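Local coordinates for uncharacterized protein (Leptospirillum rubarum, PDB 3OMD), which is of unknown function but folds as a largely helical single chain of the DUF5069 family, at residues D18-M23 / P73-M78. Residues are numbered along the deposited sequence; the frame is centred on the assembly and turned at random.
Sequences DRLGGM and PQDQDM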
ATOM      1  N   ASP A  18       4.409   0.822  -7.303  1.00 13.13           N
ATOM      2  CA  ASP A  18       3.715   0.996  -8.591  1.00 13.71           C
ATOM      3  C   ASP A  18       2.929   2.316  -8.421  1.00 13.04           C
ATOM      4  O   ASP A  18       1.826   2.335  -7.856  1.00 13.44           O
ATOM      5  CB  ASP A  18       2.793  -0.197  -8.824  1.00 14.81           C
ATOM      6  CG  ASP A  18       2.055  -0.123 -10.163  1.00 15.09           C
ATOM      7  OD1 ASP A  18       2.203   0.889 -10.905  1.00 15.74           O
ATOM      8  OD2 ASP A  18       1.320  -1.090 -10.425  1.00 17.67           O
ATOM      9  N   ARG A  19       3.515   3.424  -8.899  1.00 12.70           N
ATOM     10  CA  ARG A  19       3.025   4.757  -8.475  1.00 12.52           C
ATOM     11  C   ARG A  19       1.796   5.227  -9.264  1.00 12.91           C
ATOM     12  O   ARG A  19       1.601   4.858 -10.445  1.00 14.09           O
ATOM     13  CB  ARG A  19       4.143   5.790  -8.594  1.00 12.49           C
ATOM     14  CG  ARG A  19       5.307   5.498  -7.632  1.00 13.12           C
ATOM     15  CD  ARG A  19       6.456   6.496  -7.815  1.00 15.12           C
ATOM     16  NE  ARG A  19       7.495   6.243  -6.813  1.00 17.20           N
ATOM     17  CZ  ARG A  19       8.662   6.865  -6.816  1.00 20.23           C
ATOM     18  NH1 ARG A  19       8.943   7.770  -7.768  1.00 24.65           N
ATOM     19  NH2 ARG A  19       9.555   6.612  -5.866  1.00 22.35           N
ATOM     20  N   LEU A  20       0.988   6.067  -8.610  1.00 13.07           N
ATOM     21  CA  LEU A  20      -0.174   6.689  -9.247  1.00 13.18           C
ATOM     22  C   LEU A  20      -0.112   8.136  -8.792  1.00 12.94           C
ATOM     23  O   LEU A  20      -0.010   8.402  -7.621  1.00 13.58           O
ATOM     24  CB  LEU A  20      -1.469   6.030  -8.757  1.00 12.73           C
ATOM     25  CG  LEU A  20      -2.784   6.664  -9.272  1.00 13.09           C
ATOM     26  CD1 LEU A  20      -2.869   6.707 -10.782  1.00 15.06           C
ATOM     27  CD2 LEU A  20      -3.980   5.893  -8.670  1.00 14.13           C
ATOM     28  N   GLY A  21      -0.178   9.076  -9.737  1.00 14.14           N
ATOM     29  CA  GLY A  21      -0.049  10.492  -9.360  1.00 14.69           C
ATOM     30  C   GLY A  21       1.301  10.783  -8.692  1.00 13.23           C
ATOM     31  O   GLY A  21       1.413  11.703  -7.886  1.00 15.59           O
ATOM     32  N   GLY A  22       2.292   9.958  -9.007  1.00 14.32           N
ATOM     33  CA  GLY A  22       3.617  10.082  -8.412  1.00 14.45           C
ATOM     34  C   GLY A  22       3.740   9.448  -7.029  1.00 14.12           C
ATOM     35  O   GLY A  22       4.869   9.425  -6.487  1.00 14.38           O
HETATM   36  N   MSE A  23       2.636   8.918  -6.479  1.00 12.54           N
HETATM   37  CA  MSE A  23       2.682   8.452  -5.066  1.00 14.02           C
HETATM   38  C   MSE A  23       2.788   6.932  -4.969  1.00 12.06           C
HETATM   39  O   MSE A  23       2.063   6.193  -5.640  1.00 11.95           O
HETATM   40  CB  MSE A  23       1.462   8.861  -4.259  1.00 15.51           C
HETATM   41  CG  MSE A  23       0.615   9.893  -4.788  1.00 27.07           C
HETATM   42 SE   MSE A  23      -0.660  10.013  -3.377  1.00 57.52          SE
HETATM   43  CE  MSE A  23       0.423   9.024  -2.077  1.00 51.89           C
ATOM     44  N   PRO A  73     -14.330   3.481 -10.109  1.00 21.87           N
ATOM     45  CA  PRO A  73     -13.728   2.216 -10.476  1.00 21.96           C
ATOM     46  C   PRO A  73     -12.359   2.343 -11.122  1.00 22.10           C
ATOM     47  O   PRO A  73     -11.580   1.380 -11.096  1.00 23.62           O
ATOM     48  CB  PRO A  73     -14.737   1.615 -11.492  1.00 22.45           C
ATOM     49  CG  PRO A  73     -15.467   2.790 -12.013  1.00 24.27           C
ATOM     50  CD  PRO A  73     -15.562   3.758 -10.881  1.00 23.01           C
ATOM     51  N   GLN A  74     -12.042   3.533 -11.631  1.00 21.94           N
ATOM     52  CA  GLN A  74     -10.785   3.727 -12.305  1.00 21.61           C
ATOM     53  C   GLN A  74      -9.806   4.484 -11.403  1.00 19.01           C
ATOM     54  O   GLN A  74     -10.185   5.398 -10.670  1.00 19.19           O
ATOM     55  CB  GLN A  74     -11.002   4.515 -13.581  1.00 24.59           C
ATOM     56  CG  GLN A  74     -12.076   3.941 -14.529  1.00 30.53           C
ATOM     57  CD  GLN A  74     -11.919   2.435 -14.812  1.00 37.89           C
ATOM     58  OE1 GLN A  74     -12.925   1.707 -14.945  1.00 42.98           O
ATOM     59  NE2 GLN A  74     -10.674   1.958 -14.910  1.00 39.47           N
ATOM     60  N   ASP A  75      -8.539   4.126 -11.527  1.00 16.90           N
ATOM     61  CA  ASP A  75      -7.450   4.788 -10.782  1.00 15.06           C
ATOM     62  C   ASP A  75      -7.510   6.316 -10.939  1.00 15.49           C
ATOM     63  O   ASP A  75      -7.260   7.027  -9.978  1.00 15.10           O
ATOM     64  CB  ASP A  75      -6.081   4.301 -11.295  1.00 14.87           C
ATOM     65  CG  ASP A  75      -5.652   2.985 -10.701  1.00 16.62           C
ATOM     66  OD1 ASP A  75      -6.325   2.416  -9.812  1.00 17.13           O
ATOM     67  OD2 ASP A  75      -4.591   2.513 -11.141  1.00 18.95           O
ATOM     68  N   GLN A  76      -7.746   6.812 -12.156  1.00 15.34           N
ATOM     69  CA  GLN A  76      -7.725   8.252 -12.338  1.00 16.80           C
ATOM     70  C   GLN A  76      -8.805   8.901 -11.492  1.00 16.63           C
ATOM     71  O   GLN A  76      -8.618  10.014 -10.986  1.00 16.80           O
ATOM     72  CB  GLN A  76      -7.846   8.647 -13.810  1.00 18.74           C
ATOM     73  CG  GLN A  76      -6.490   8.525 -14.565  1.00 20.55           C
ATOM     74  CD  GLN A  76      -5.430   9.550 -14.108  1.00 23.10           C
ATOM     75  OE1 GLN A  76      -5.696  10.754 -14.050  1.00 26.14           O
ATOM     76  NE2 GLN A  76      -4.242   9.072 -13.793  1.00 24.58           N
ATOM     77  N   ASP A  77      -9.932   8.201 -11.316  1.00 16.40           N
ATOM     78  CA  ASP A  77     -10.987   8.781 -10.541  1.00 17.65           C
ATOM     79  C   ASP A  77     -10.676   8.766  -9.056  1.00 15.79           C
ATOM     80  O   ASP A  77     -10.964   9.744  -8.342  1.00 15.55           O
ATOM     81  CB  ASP A  77     -12.311   8.147 -10.923  1.00 20.79           C
ATOM     82  CG  ASP A  77     -12.713   8.599 -12.364  1.00 25.36           C
ATOM     83  OD1 ASP A  77     -12.668   9.826 -12.627  1.00 32.65           O
ATOM     84  OD2 ASP A  77     -12.922   7.769 -13.233  1.00 32.34           O
HETATM   85  N   MSE A  78     -10.036   7.698  -8.587  1.00 15.09           N
HETATM   86  CA  MSE A  78      -9.637   7.707  -7.198  1.00 16.19           C
HETATM   87  C   MSE A  78      -8.528   8.743  -6.938  1.00 14.87           C
HETATM   88  O   MSE A  78      -8.499   9.400  -5.909  1.00 15.00           O
HETATM   89  CB  MSE A  78      -9.177   6.312  -6.768  1.00 17.52           C
HETATM   90  CG  MSE A  78     -10.230   5.396  -6.468  1.00 29.08           C
HETATM   91 SE   MSE A  78     -11.404   6.265  -5.019  1.00 50.66          SE
HETATM   92  CE  MSE A  78     -10.094   6.738  -3.621  1.00 46.68           C
TER
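L20 meets the first turn of helix 75-85 with its two methyl groups. L20 CD2 packs against D75, 3.7 Å from D75 CB and 3.7 Å from D75 backbone O. L20 CD2 also lies 3.9 Å from D75 CG, where the hydrocarbon part of the aspartate gives way to the carboxylate. L20 CD1 also touches D75 CB, at 4.0 Å, and it reaches Q76 NE2 at 4.1 Å. The glutamine leaves its helix pointing away from the loop, and the bend at chi2 (-68°) brings its amide back to the leucine. L20 CG stands anti to the backbone N (chi1 176°), which extends the isobutyl group across to the helix. With an alanine here both methyls are gone, which would probably leave a gap beside D75 CB and take away the Q76 amide's neighbour in the loop.

A type I' turn from L20 to M23 presents the leucine. Its ends are tied by M23 N to L20 O at 2.9 Å and L20 N to M23 O at 3.2 Å. G21 and G22 supply the positive phi angles of the turn. On the other side, Q74 is the N-cap residue of helix 75-85. L20 also packs on L26 and K27 of helix 26-38, and D75 touches K27 too.

The polar end of D75 is engaged elsewhere, in a salt bridge from OD2 to R14. With no hydrogen bond across it, the contact rests on van der Waals packing of the leucine methyls on D75 CB and backbone O and, less closely, on the Q76 amide. A buried leucine thus joins the loop before helix 26-38 to the start of helix 75-85, while R14 probably balances the aspartate's charge.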